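Local coordinates for protein CMP-sialic acid transporter 1 (Zea mays, PDB 6I1R) that probably carries CMP-sialic acid from the cytoplasm into the Golgi as an antiporter against CMP, which it holds here in an outward-facing conformation, at residues Ala7-Ser15 against Ser265-Leu276; Tyr75-Asn86 against Leu198-Trp209. The protein carries 5 engineered substitutions. One frame throughout, in Å; residues are numbered along the deposited sequence.

Contact 1: Ala7-Ser15 against Ser265-Leu276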
loop_
_atom_site.group_PDB
_atom_site.type_symbol
_atom_site.label_atom_id
_atom_site.label_comp_id
_atom_site.label_asym_id
_atom_site.label_seq_id
_atom_site.Cartn_x
_atom_site.Cartn_y
_atom_site.Cartn_z
ATOM N N ALA B 7 16.515 25.903 7.672
ATOM C CA ALA B 7 16.635 25.148 6.418
ATOM C C ALA B 7 17.374 23.824 6.657
ATOM O O ALA B 7 16.992 22.790 6.104
ATOM C CB ALA B 7 17.342 25.987 5.380
ATOM N N ALA B 8 18.429 23.868 7.467
ATOM C CA ALA B 8 19.192 22.667 7.811
ATOM C C ALA B 8 18.321 21.720 8.643
ATOM O O ALA B 8 18.342 20.506 8.436
ATOM C CB ALA B 8 20.451 23.050 8.551
ATOM N N LEU B 9 17.562 22.286 9.580
ATOM C CA LEU B 9 16.684 21.505 10.452
ATOM C C LEU B 9 15.559 20.873 9.622
ATOM O O LEU B 9 15.181 19.728 9.864
ATOM C CB LEU B 9 16.123 22.416 11.550
ATOM C CG LEU B 9 15.211 21.743 12.576
ATOM C CD1 LEU B 9 15.939 20.629 13.316
ATOM C CD2 LEU B 9 14.662 22.765 13.560
ATOM N N LEU B 10 15.032 21.619 8.654
ATOM C CA LEU B 10 14.009 21.089 7.749
ATOM C C LEU B 10 14.583 19.897 6.975
ATOM O O LEU B 10 13.900 18.895 6.793
ATOM C CB LEU B 10 13.537 22.195 6.798
ATOM C CG LEU B 10 12.495 21.782 5.757
ATOM C CD1 LEU B 10 11.275 21.158 6.417
ATOM C CD2 LEU B 10 12.084 22.971 4.904
ATOM N N THR B 11 15.835 20.007 6.533
ATOM C CA THR B 11 16.507 18.906 5.840
ATOM C C THR B 11 16.579 17.686 6.766
ATOM O O THR B 11 16.210 16.581 6.367
ATOM C CB THR B 11 17.898 19.325 5.343
ATOM O OG1 THR B 11 17.730 20.442 4.471
ATOM C CG2 THR B 11 18.633 18.219 4.620
ATOM N N ILE B 12 17.039 17.894 7.998
ATOM C CA ILE B 12 17.151 16.804 8.967
ATOM C C ILE B 12 15.773 16.156 9.161
ATOM O O ILE B 12 15.659 14.933 9.118
ATOM C CB ILE B 12 17.753 17.300 10.301
ATOM C CG1 ILE B 12 19.227 17.693 10.156
ATOM C CG2 ILE B 12 17.558 16.273 11.409
ATOM C CD1 ILE B 12 20.138 16.567 9.714
ATOM N N LEU B 13 14.734 16.966 9.348
ATOM C CA LEU B 13 13.415 16.428 9.699
ATOM C C LEU B 13 12.669 15.933 8.451
ATOM O O LEU B 13 11.870 15.011 8.563
ATOM C CB LEU B 13 12.606 17.491 10.453
ATOM C CG LEU B 13 13.057 17.775 11.887
ATOM C CD1 LEU B 13 12.195 18.854 12.522
ATOM C CD2 LEU B 13 13.028 16.513 12.738
ATOM N N THR B 14 12.912 16.504 7.271
ATOM C CA THR B 14 12.240 16.013 6.051
ATOM C C THR B 14 12.712 14.585 5.739
ATOM O O THR B 14 11.951 13.791 5.181
ATOM C CB THR B 14 12.459 16.951 4.854
ATOM O OG1 THR B 14 11.877 18.221 5.153
ATOM C CG2 THR B 14 11.848 16.432 3.570
ATOM N N SER B 15 13.953 14.259 6.101
ATOM C CA SER B 15 14.491 12.911 5.889
ATOM C C SER B 15 14.053 11.975 7.024
ATOM O O SER B 15 13.992 10.763 6.828
ATOM C CB SER B 15 15.994 12.935 5.745
ATOM O OG SER B 15 16.631 13.020 7.011
ATOM N N SER B 265 16.343 22.551 0.666
ATOM C CA SER B 265 16.225 21.720 1.875
ATOM C C SER B 265 15.612 20.358 1.528
ATOM O O SER B 265 16.131 19.318 1.935
ATOM C CB SER B 265 15.415 22.414 2.944
ATOM O OG SER B 265 16.014 23.642 3.324
ATOM N N THR B 266 14.509 20.390 0.782
ATOM C CA THR B 266 13.766 19.194 0.371
ATOM C C THR B 266 14.662 18.277 -0.471
ATOM O O THR B 266 14.656 17.058 -0.296
ATOM C CB THR B 266 12.518 19.570 -0.441
ATOM O OG1 THR B 266 12.152 20.915 -0.135
ATOM C CG2 THR B 266 11.341 18.658 -0.173
ATOM N N SER B 267 15.409 18.880 -1.391
ATOM C CA SER B 267 16.285 18.138 -2.295
ATOM C C SER B 267 17.400 17.448 -1.501
ATOM O O SER B 267 17.662 16.262 -1.698
ATOM C CB SER B 267 16.849 19.042 -3.362
ATOM O OG SER B 267 15.816 19.544 -4.199
ATOM N N MET B 268 18.034 18.192 -0.596
ATOM C CA MET B 268 19.154 17.671 0.198
ATOM C C MET B 268 18.654 16.608 1.187
ATOM O O MET B 268 19.425 15.741 1.603
ATOM C CB MET B 268 19.854 18.791 0.975
ATOM C CG MET B 268 20.531 19.824 0.092
ATOM S SD MET B 268 21.692 19.107 -1.093
ATOM C CE MET B 268 21.655 20.363 -2.370
ATOM N N ALA B 269 17.382 16.684 1.570
ATOM C CA ALA B 269 16.775 15.658 2.421
ATOM C C ALA B 269 16.713 14.327 1.663
ATOM O O ALA B 269 17.042 13.272 2.209
ATOM C CB ALA B 269 15.400 16.101 2.860
ATOM N N MET B 270 16.297 14.403 0.402
ATOM C CA MET B 270 16.142 13.233 -0.460
ATOM C C MET B 270 17.497 12.538 -0.659
ATOM O O MET B 270 17.553 11.314 -0.768
ATOM C CB MET B 270 15.578 13.641 -1.824
ATOM C CG MET B 270 15.086 12.474 -2.658
ATOM S SD MET B 270 15.442 12.700 -4.418
ATOM C CE MET B 270 17.207 12.390 -4.435
ATOM N N LEU B 271 18.577 13.315 -0.719
ATOM C CA LEU B 271 19.922 12.745 -0.840
ATOM C C LEU B 271 20.323 12.091 0.487
ATOM O O LEU B 271 20.863 10.986 0.493
ATOM C CB LEU B 271 20.921 13.839 -1.235
ATOM C CG LEU B 271 20.836 14.334 -2.678
ATOM C CD1 LEU B 271 21.799 15.489 -2.903
ATOM C CD2 LEU B 271 21.114 13.210 -3.667
ATOM N N LEU B 272 20.054 12.774 1.600
ATOM C CA LEU B 272 20.409 12.261 2.927
ATOM C C LEU B 272 19.688 10.931 3.179
ATOM O O LEU B 272 20.286 9.994 3.711
ATOM C CB LEU B 272 20.040 13.304 3.989
ATOM C CG LEU B 272 20.388 12.939 5.433
ATOM C CD1 LEU B 272 21.884 12.723 5.600
ATOM C CD2 LEU B 272 19.898 14.011 6.394
ATOM N N THR B 273 18.414 10.859 2.793
ATOM C CA THR B 273 17.603 9.645 2.964
ATOM C C THR B 273 18.292 8.451 2.291
ATOM O O THR B 273 18.377 7.370 2.876
ATOM C CB THR B 273 16.184 9.840 2.411
ATOM O OG1 THR B 273 15.489 10.743 3.272
ATOM C CG2 THR B 273 15.400 8.551 2.307
ATOM N N MET B 274 18.764 8.654 1.063
ATOM C CA MET B 274 19.439 7.599 0.302
ATOM C C MET B 274 20.754 7.209 0.989
ATOM O O MET B 274 21.098 6.027 1.036
ATOM C CB MET B 274 19.730 8.054 -1.132
ATOM C CG MET B 274 18.542 7.914 -2.063
ATOM S SD MET B 274 18.691 8.958 -3.534
ATOM C CE MET B 274 17.796 7.975 -4.735
ATOM N N VAL B 275 21.482 8.196 1.513
ATOM C CA VAL B 275 22.753 7.937 2.201
ATOM C C VAL B 275 22.474 7.150 3.489
ATOM O O VAL B 275 23.214 6.222 3.817
ATOM C CB VAL B 275 23.527 9.241 2.489
ATOM C CG1 VAL B 275 24.709 9.012 3.420
ATOM C CG2 VAL B 275 23.989 9.917 1.207
ATOM N N LEU B 276 21.416 7.516 4.210
ATOM C CA LEU B 276 21.081 6.841 5.470
ATOM C C LEU B 276 20.527 5.439 5.181
ATOM O O LEU B 276 20.781 4.510 5.943
ATOM C CB LEU B 276 20.077 7.692 6.259
ATOM C CG LEU B 276 20.645 8.965 6.890
ATOM C CD1 LEU B 276 19.534 9.841 7.446
ATOM C CD2 LEU B 276 21.655 8.634 7.981
#

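Contact 2: Tyr75-Asn86 against Leu198-Trp209. With C5P (cytidine-5'-monophosphate), chain D.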
loop_
_atom_site.group_PDB
_atom_site.type_symbol
_atom_site.label_atom_id
_atom_site.label_comp_id
_atom_site.label_asym_id
_atom_site.label_seq_id
_atom_site.Cartn_x
_atom_site.Cartn_y
_atom_site.Cartn_z
ATOM N N TYR B 75 -6.479 32.690 1.824
ATOM C CA TYR B 75 -5.794 31.503 2.354
ATOM C C TYR B 75 -6.494 30.216 1.891
ATOM O O TYR B 75 -6.007 29.120 2.180
ATOM C CB TYR B 75 -5.697 31.582 3.881
ATOM C CG TYR B 75 -4.718 32.615 4.380
ATOM C CD1 TYR B 75 -5.101 33.935 4.562
ATOM C CD2 TYR B 75 -3.404 32.279 4.661
ATOM C CE1 TYR B 75 -4.207 34.891 5.017
ATOM C CE2 TYR B 75 -2.498 33.223 5.117
ATOM C CZ TYR B 75 -2.900 34.535 5.295
ATOM O OH TYR B 75 -2.016 35.475 5.741
ATOM N N VAL B 76 -7.610 30.336 1.171
ATOM C CA VAL B 76 -8.304 29.167 0.618
ATOM C C VAL B 76 -7.462 28.595 -0.531
ATOM O O VAL B 76 -7.352 27.377 -0.682
ATOM C CB VAL B 76 -9.729 29.513 0.132
ATOM C CG1 VAL B 76 -10.463 28.284 -0.387
ATOM C CG2 VAL B 76 -10.565 30.202 1.202
ATOM N N VAL B 77 -6.850 29.487 -1.310
ATOM C CA VAL B 77 -6.296 29.148 -2.628
ATOM C C VAL B 77 -5.333 27.958 -2.507
ATOM O O VAL B 77 -5.518 26.960 -3.203
ATOM C CB VAL B 77 -5.634 30.371 -3.297
ATOM C CG1 VAL B 77 -4.857 29.992 -4.551
ATOM C CG2 VAL B 77 -6.655 31.455 -3.613
ATOM N N PRO B 78 -4.320 28.038 -1.620
ATOM C CA PRO B 78 -3.381 26.909 -1.505
ATOM C C PRO B 78 -4.094 25.556 -1.360
ATOM O O PRO B 78 -3.686 24.576 -1.985
ATOM C CB PRO B 78 -2.554 27.205 -0.247
ATOM C CG PRO B 78 -2.587 28.703 -0.149
ATOM C CD PRO B 78 -3.974 29.070 -0.632
ATOM N N SER B 79 -5.156 25.522 -0.558
ATOM C CA SER B 79 -5.915 24.290 -0.323
ATOM C C SER B 79 -6.620 23.838 -1.609
ATOM O O SER B 79 -6.707 22.638 -1.871
ATOM C CB SER B 79 -6.897 24.460 0.811
ATOM O OG SER B 79 -6.222 24.533 2.058
ATOM N N VAL B 80 -7.122 24.789 -2.397
ATOM C CA VAL B 80 -7.773 24.471 -3.675
ATOM C C VAL B 80 -6.729 23.889 -4.636
ATOM O O VAL B 80 -7.012 22.921 -5.342
ATOM C CB VAL B 80 -8.478 25.697 -4.288
ATOM C CG1 VAL B 80 -8.808 25.494 -5.760
ATOM C CG2 VAL B 80 -9.732 26.068 -3.511
ATOM N N ILE B 81 -5.539 24.485 -4.666
ATOM C CA ILE B 81 -4.465 24.001 -5.535
ATOM C C ILE B 81 -4.093 22.577 -5.103
ATOM O O ILE B 81 -4.029 21.669 -5.930
ATOM C CB ILE B 81 -3.237 24.938 -5.508
ATOM C CG1 ILE B 81 -3.574 26.356 -5.984
ATOM C CG2 ILE B 81 -2.094 24.341 -6.316
ATOM C CD1 ILE B 81 -2.541 27.393 -5.602
ATOM N N TYR B 82 -3.865 22.398 -3.803
ATOM C CA TYR B 82 -3.416 21.112 -3.264
ATOM C C TYR B 82 -4.471 20.025 -3.509
ATOM O O TYR B 82 -4.117 18.867 -3.728
ATOM C CB TYR B 82 -3.081 21.231 -1.772
ATOM C CG TYR B 82 -1.703 21.764 -1.465
ATOM C CD1 TYR B 82 -0.573 21.192 -2.029
ATOM C CD2 TYR B 82 -1.521 22.823 -0.589
ATOM C CE1 TYR B 82 0.698 21.671 -1.751
ATOM C CE2 TYR B 82 -0.257 23.314 -0.298
ATOM C CZ TYR B 82 0.857 22.734 -0.880
ATOM O OH TYR B 82 2.107 23.206 -0.600
ATOM N N LEU B 83 -5.751 20.395 -3.466
ATOM C CA LEU B 83 -6.848 19.463 -3.766
ATOM C C LEU B 83 -6.738 18.997 -5.221
ATOM O O LEU B 83 -6.780 17.799 -5.509
ATOM C CB LEU B 83 -8.186 20.168 -3.516
ATOM C CG LEU B 83 -9.442 19.346 -3.807
ATOM C CD1 LEU B 83 -9.718 18.358 -2.683
ATOM C CD2 LEU B 83 -10.644 20.252 -4.025
ATOM N N ILE B 84 -6.605 19.964 -6.125
ATOM C CA ILE B 84 -6.502 19.692 -7.560
ATOM C C ILE B 84 -5.232 18.868 -7.811
ATOM O O ILE B 84 -5.249 17.897 -8.567
ATOM C CB ILE B 84 -6.520 21.010 -8.367
ATOM C CG1 ILE B 84 -7.855 21.746 -8.218
ATOM C CG2 ILE B 84 -6.184 20.760 -9.830
ATOM C CD1 ILE B 84 -7.772 23.232 -8.485
ATOM N N HIS B 85 -4.150 19.259 -7.145
ATOM C CA HIS B 85 -2.871 18.561 -7.233
ATOM C C HIS B 85 -3.041 17.075 -6.894
ATOM O O HIS B 85 -2.549 16.224 -7.623
ATOM C CB HIS B 85 -1.839 19.232 -6.317
ATOM C CG HIS B 85 -0.476 18.638 -6.414
ATOM N ND1 HIS B 85 0.017 17.766 -5.470
ATOM C CD2 HIS B 85 0.502 18.796 -7.332
ATOM C CE1 HIS B 85 1.245 17.415 -5.803
ATOM N NE2 HIS B 85 1.556 18.015 -6.947
ATOM N N ASN B 86 -3.747 16.769 -5.808
ATOM C CA ASN B 86 -3.891 15.382 -5.347
ATOM C C ASN B 86 -4.655 14.549 -6.387
ATOM O O ASN B 86 -4.368 13.362 -6.558
ATOM C CB ASN B 86 -4.563 15.298 -3.974
ATOM C CG ASN B 86 -4.309 13.975 -3.280
ATOM O OD1 ASN B 86 -5.212 13.153 -3.151
ATOM N ND2 ASN B 86 -3.079 13.755 -2.845
ATOM N N LEU B 198 -4.363 29.742 7.294
ATOM C CA LEU B 198 -3.889 28.811 6.272
ATOM C C LEU B 198 -4.331 27.385 6.621
ATOM O O LEU B 198 -4.950 26.706 5.801
ATOM C CB LEU B 198 -2.362 28.912 6.186
ATOM C CG LEU B 198 -1.687 28.023 5.141
ATOM C CD1 LEU B 198 -2.141 28.389 3.735
ATOM C CD2 LEU B 198 -0.173 28.117 5.252
ATOM N N TYR B 199 -4.026 26.955 7.843
ATOM C CA TYR B 199 -4.219 25.563 8.260
ATOM C C TYR B 199 -5.679 25.294 8.645
ATOM O O TYR B 199 -6.064 24.133 8.777
ATOM C CB TYR B 199 -3.273 25.215 9.415
ATOM C CG TYR B 199 -1.806 25.335 9.087
ATOM C CD1 TYR B 199 -1.307 24.928 7.859
ATOM C CD2 TYR B 199 -0.904 25.842 10.012
ATOM C CE1 TYR B 199 0.040 25.033 7.553
ATOM C CE2 TYR B 199 0.446 25.951 9.723
ATOM C CZ TYR B 199 0.921 25.543 8.489
ATOM O OH TYR B 199 2.248 25.641 8.192
ATOM N N THR B 200 -6.486 26.337 8.836
ATOM C CA THR B 200 -7.925 26.146 9.042
ATOM C C THR B 200 -8.542 25.629 7.737
ATOM O O THR B 200 -9.228 24.606 7.728
ATOM C CB THR B 200 -8.595 27.431 9.548
ATOM O OG1 THR B 200 -8.212 27.600 10.912
ATOM C CG2 THR B 200 -10.105 27.404 9.452
ATOM N N PHE B 201 -8.271 26.330 6.641
ATOM C CA PHE B 201 -8.804 25.954 5.333
ATOM C C PHE B 201 -8.267 24.575 4.924
ATOM O O PHE B 201 -8.988 23.785 4.313
ATOM C CB PHE B 201 -8.479 27.029 4.293
ATOM C CG PHE B 201 -9.302 28.286 4.427
ATOM C CD1 PHE B 201 -10.679 28.249 4.268
ATOM C CD2 PHE B 201 -8.703 29.505 4.710
ATOM C CE1 PHE B 201 -11.440 29.402 4.392
ATOM C CE2 PHE B 201 -9.466 30.657 4.831
ATOM C CZ PHE B 201 -10.832 30.605 4.671
ATOM N N GLY B 202 -7.014 24.289 5.271
ATOM C CA GLY B 202 -6.425 22.973 5.022
ATOM C C GLY B 202 -7.168 21.868 5.756
ATOM O O GLY B 202 -7.460 20.823 5.173
ATOM N N VAL B 203 -7.472 22.099 7.033
ATOM C CA VAL B 203 -8.262 21.150 7.825
ATOM C C VAL B 203 -9.620 20.952 7.139
ATOM O O VAL B 203 -10.024 19.822 6.884
ATOM C CB VAL B 203 -8.417 21.614 9.289
ATOM C CG1 VAL B 203 -9.649 21.027 9.964
ATOM C CG2 VAL B 203 -7.172 21.303 10.106
ATOM N N ILE B 204 -10.295 22.056 6.829
ATOM C CA ILE B 204 -11.620 22.017 6.195
ATOM C C ILE B 204 -11.553 21.157 4.926
ATOM O O ILE B 204 -12.360 20.243 4.752
ATOM C CB ILE B 204 -12.133 23.446 5.904
ATOM C CG1 ILE B 204 -12.448 24.208 7.195
ATOM C CG2 ILE B 204 -13.334 23.418 4.970
ATOM C CD1 ILE B 204 -12.365 25.711 7.059
ATOM N N PHE B 205 -10.583 21.437 4.057
ATOM C CA PHE B 205 -10.516 20.781 2.742
ATOM C C PHE B 205 -10.096 19.312 2.893
ATOM O O PHE B 205 -10.688 18.444 2.252
ATOM C CB PHE B 205 -9.583 21.545 1.798
ATOM C CG PHE B 205 -10.245 22.653 1.017
ATOM C CD1 PHE B 205 -10.839 23.726 1.667
ATOM C CD2 PHE B 205 -10.266 22.630 -0.369
ATOM C CE1 PHE B 205 -11.444 24.745 0.946
ATOM C CE2 PHE B 205 -10.870 23.651 -1.088
ATOM C CZ PHE B 205 -11.458 24.706 -0.429
ATOM N N ASN B 206 -9.086 19.034 3.722
ATOM C CA ASN B 206 -8.708 17.647 4.059
ATOM C C ASN B 206 -9.948 16.854 4.485
ATOM O O ASN B 206 -10.116 15.695 4.106
ATOM C CB ASN B 206 -7.675 17.577 5.190
ATOM C CG ASN B 206 -6.243 17.480 4.707
ATOM O OD1 ASN B 206 -5.495 18.451 4.769
ATOM N ND2 ASN B 206 -5.847 16.308 4.240
ATOM N N MET B 207 -10.793 17.499 5.286
ATOM C CA MET B 207 -11.977 16.879 5.876
ATOM C C MET B 207 -13.045 16.662 4.796
ATOM O O MET B 207 -13.658 15.596 4.728
ATOM C CB MET B 207 -12.543 17.771 6.987
ATOM C CG MET B 207 -13.475 17.058 7.944
ATOM S SD MET B 207 -13.602 17.924 9.533
ATOM C CE MET B 207 -14.222 19.517 8.997
ATOM N N GLY B 208 -13.258 17.681 3.963
ATOM C CA GLY B 208 -14.186 17.591 2.836
ATOM C C GLY B 208 -13.789 16.502 1.849
ATOM O O GLY B 208 -14.652 15.888 1.219
ATOM N N TRP B 209 -12.485 16.267 1.715
ATOM C CA TRP B 209 -11.971 15.196 0.860
ATOM C C TRP B 209 -12.447 13.840 1.397
ATOM O O TRP B 209 -13.026 13.040 0.662
ATOM C CB TRP B 209 -10.440 15.268 0.769
ATOM C CG TRP B 209 -9.846 14.400 -0.298
ATOM C CD1 TRP B 209 -10.047 14.500 -1.644
ATOM C CD2 TRP B 209 -8.935 13.301 -0.111
ATOM N NE1 TRP B 209 -9.334 13.537 -2.306
ATOM C CE2 TRP B 209 -8.642 12.787 -1.393
ATOM C CE3 TRP B 209 -8.345 12.700 1.007
ATOM C CZ2 TRP B 209 -7.786 11.702 -1.581
ATOM C CZ3 TRP B 209 -7.500 11.628 0.820
ATOM C CH2 TRP B 209 -7.226 11.138 -0.458
HETATM O O3P C5P D . -0.535 20.627 4.179
HETATM P P C5P D . -1.059 20.111 2.862
HETATM O O1P C5P D . -0.324 20.635 1.651
HETATM O O2P C5P D . -1.324 18.625 2.835
HETATM O "O5'" C5P D . -2.524 20.770 2.742
HETATM C "C5'" C5P D . -3.690 19.949 2.731
HETATM C "C4'" C5P D . -4.442 20.154 1.424
HETATM O "O4'" C5P D . -4.003 19.194 0.459
HETATM C "C3'" C5P D . -5.942 19.974 1.614
HETATM O "O3'" C5P D . -6.616 21.209 1.342
HETATM C "C2'" C5P D . -6.357 18.854 0.669
HETATM O "O2'" C5P D . -7.330 19.275 -0.296
HETATM C "C1'" C5P D . -5.089 18.409 -0.043
HETATM N N1 C5P D . -4.845 16.989 0.221
HETATM C C2 C5P D . -5.691 16.013 -0.344
HETATM N N3 C5P D . -5.472 14.702 -0.104
HETATM C C4 C5P D . -4.442 14.315 0.680
HETATM C C5 C5P D . -3.601 15.267 1.244
HETATM C C6 C5P D . -3.823 16.617 0.999
HETATM O O2 C5P D . -6.646 16.363 -1.071
HETATM N N4 C5P D . -4.229 12.998 0.916
#

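Contact 1: Ala7-Ser15 against Ser265-Leu276
Thr11 lies over the first turn of Ser265-Leu276 and splits its two branches between different targets. With CG2 anti to the backbone N (chi1 of OG1 -58°), the methyl settles on the backbone between Met268 and Ala269, Thr11 CG2 being 3.6 Å from Ala269 N. The hydroxyl is turned along its own helix: Thr11 OG1 is 3.0 Å from Ala7 O and 3.2 Å from Ser265 O, so its single proton may serve either carbonyl, within the helix or across the gap. Ser265 poses the same question, since its OG can reach Ala7 O at 3.1 Å but has Val261 O in its own helix as its stronger partner. Small residues let the backbones come close here, the CA atoms of Thr11 and Ala269 being 4.7 Å apart. Both helices belong to the ten-helix transmembrane bundle of the drug/metabolite transporter superfamily; the segments 7-15 and 265-276 run in broadly the same direction, their axes crossing at -43° and approaching to 8.1 Å. One turn on, Ser15 is a knob in the hole formed by Ala269, Leu272, Thr273 and Leu276. Its CB faces Thr273 OG1, while its OG passes the CD2 methyl of Leu272 and is hydrogen-bonded back to Ile12 O. Thr273 likewise bonds Ala269 O through OG1, approaching from above the carbonyl plane, so both hydroxyls are engaged inside their own helices. Between these two polar regions Ala269 CB fits against Thr11 O and Thr14 CG2, 3.6 Å from the latter. At the margin, Ile12 and Leu272 meet at an oblique angle through CD1 and CD2.

Contact 2: Tyr75-Asn86 against Leu198-Trp209
Phe205 is the largest bump of this interface, its ring entering the hollow between Val76, Ser79, Val80 and Leu83 as a knob into a hole. Ser79 CB lies over one face of that ring in a CH-pi contact, 4.1 Å from the centroid, and Val80 CG2 comes within 3.6 Å of Phe205 CE2. Val76 is forked between two rings: CG1 meets Phe205 CZ, whereas CG2, anti to the carbonyl carbon, stands over the centre of Phe201, 15° off its normal. At Gly202 the second helix presents no side chain, and Ser79 OG dips into that shallow spot, near Gly202 N but with too poor an angle for a hydrogen bond. Within these transmembrane helices, 76-86 and 198-209 run 36° apart in direction and form part of the CMP pocket. Toward Asn86 and Trp209 the nucleotide itself fills much of the space between them. The cytosine ring meets one face of Trp209, its N3 lying over the indole toward the rim. Asn86 reaches Trp209 with its amide perpendicular to the indole, Asn86 OD1 3.3 Å from Trp209 CZ2. Leu83 reaches toward both Phe205, with CD2, and Trp209, with CD1, and that CD1 is 3.5 Å from the ribose O2' of CMP. At the other extreme, Leu198 CD1 rests on the Pro78 ring.

The two contacts lie on opposite sides of the chain's centre, their midpoints about 25 Å apart and their nearest atoms about 10 Å apart, so they do not touch. In chain order, helix 3-24 opens contact 1, helices 76-92 and 191-216 form contact 2, and helix 259-279 completes contact 1, so contact 1 brackets contact 2 along the chain. No helix is shared, yet all four segments belong to the one nucleotide-sugar transporter fold. Helix 234-256 borders both, touching Leu10 and Leu13 of segment 7-15 and Tyr199 of segment 198-209. Contact 2 lines the CMP pocket directly, whereas in contact 1 the Thr266 side chain is still about 12 Å from the nucleotide.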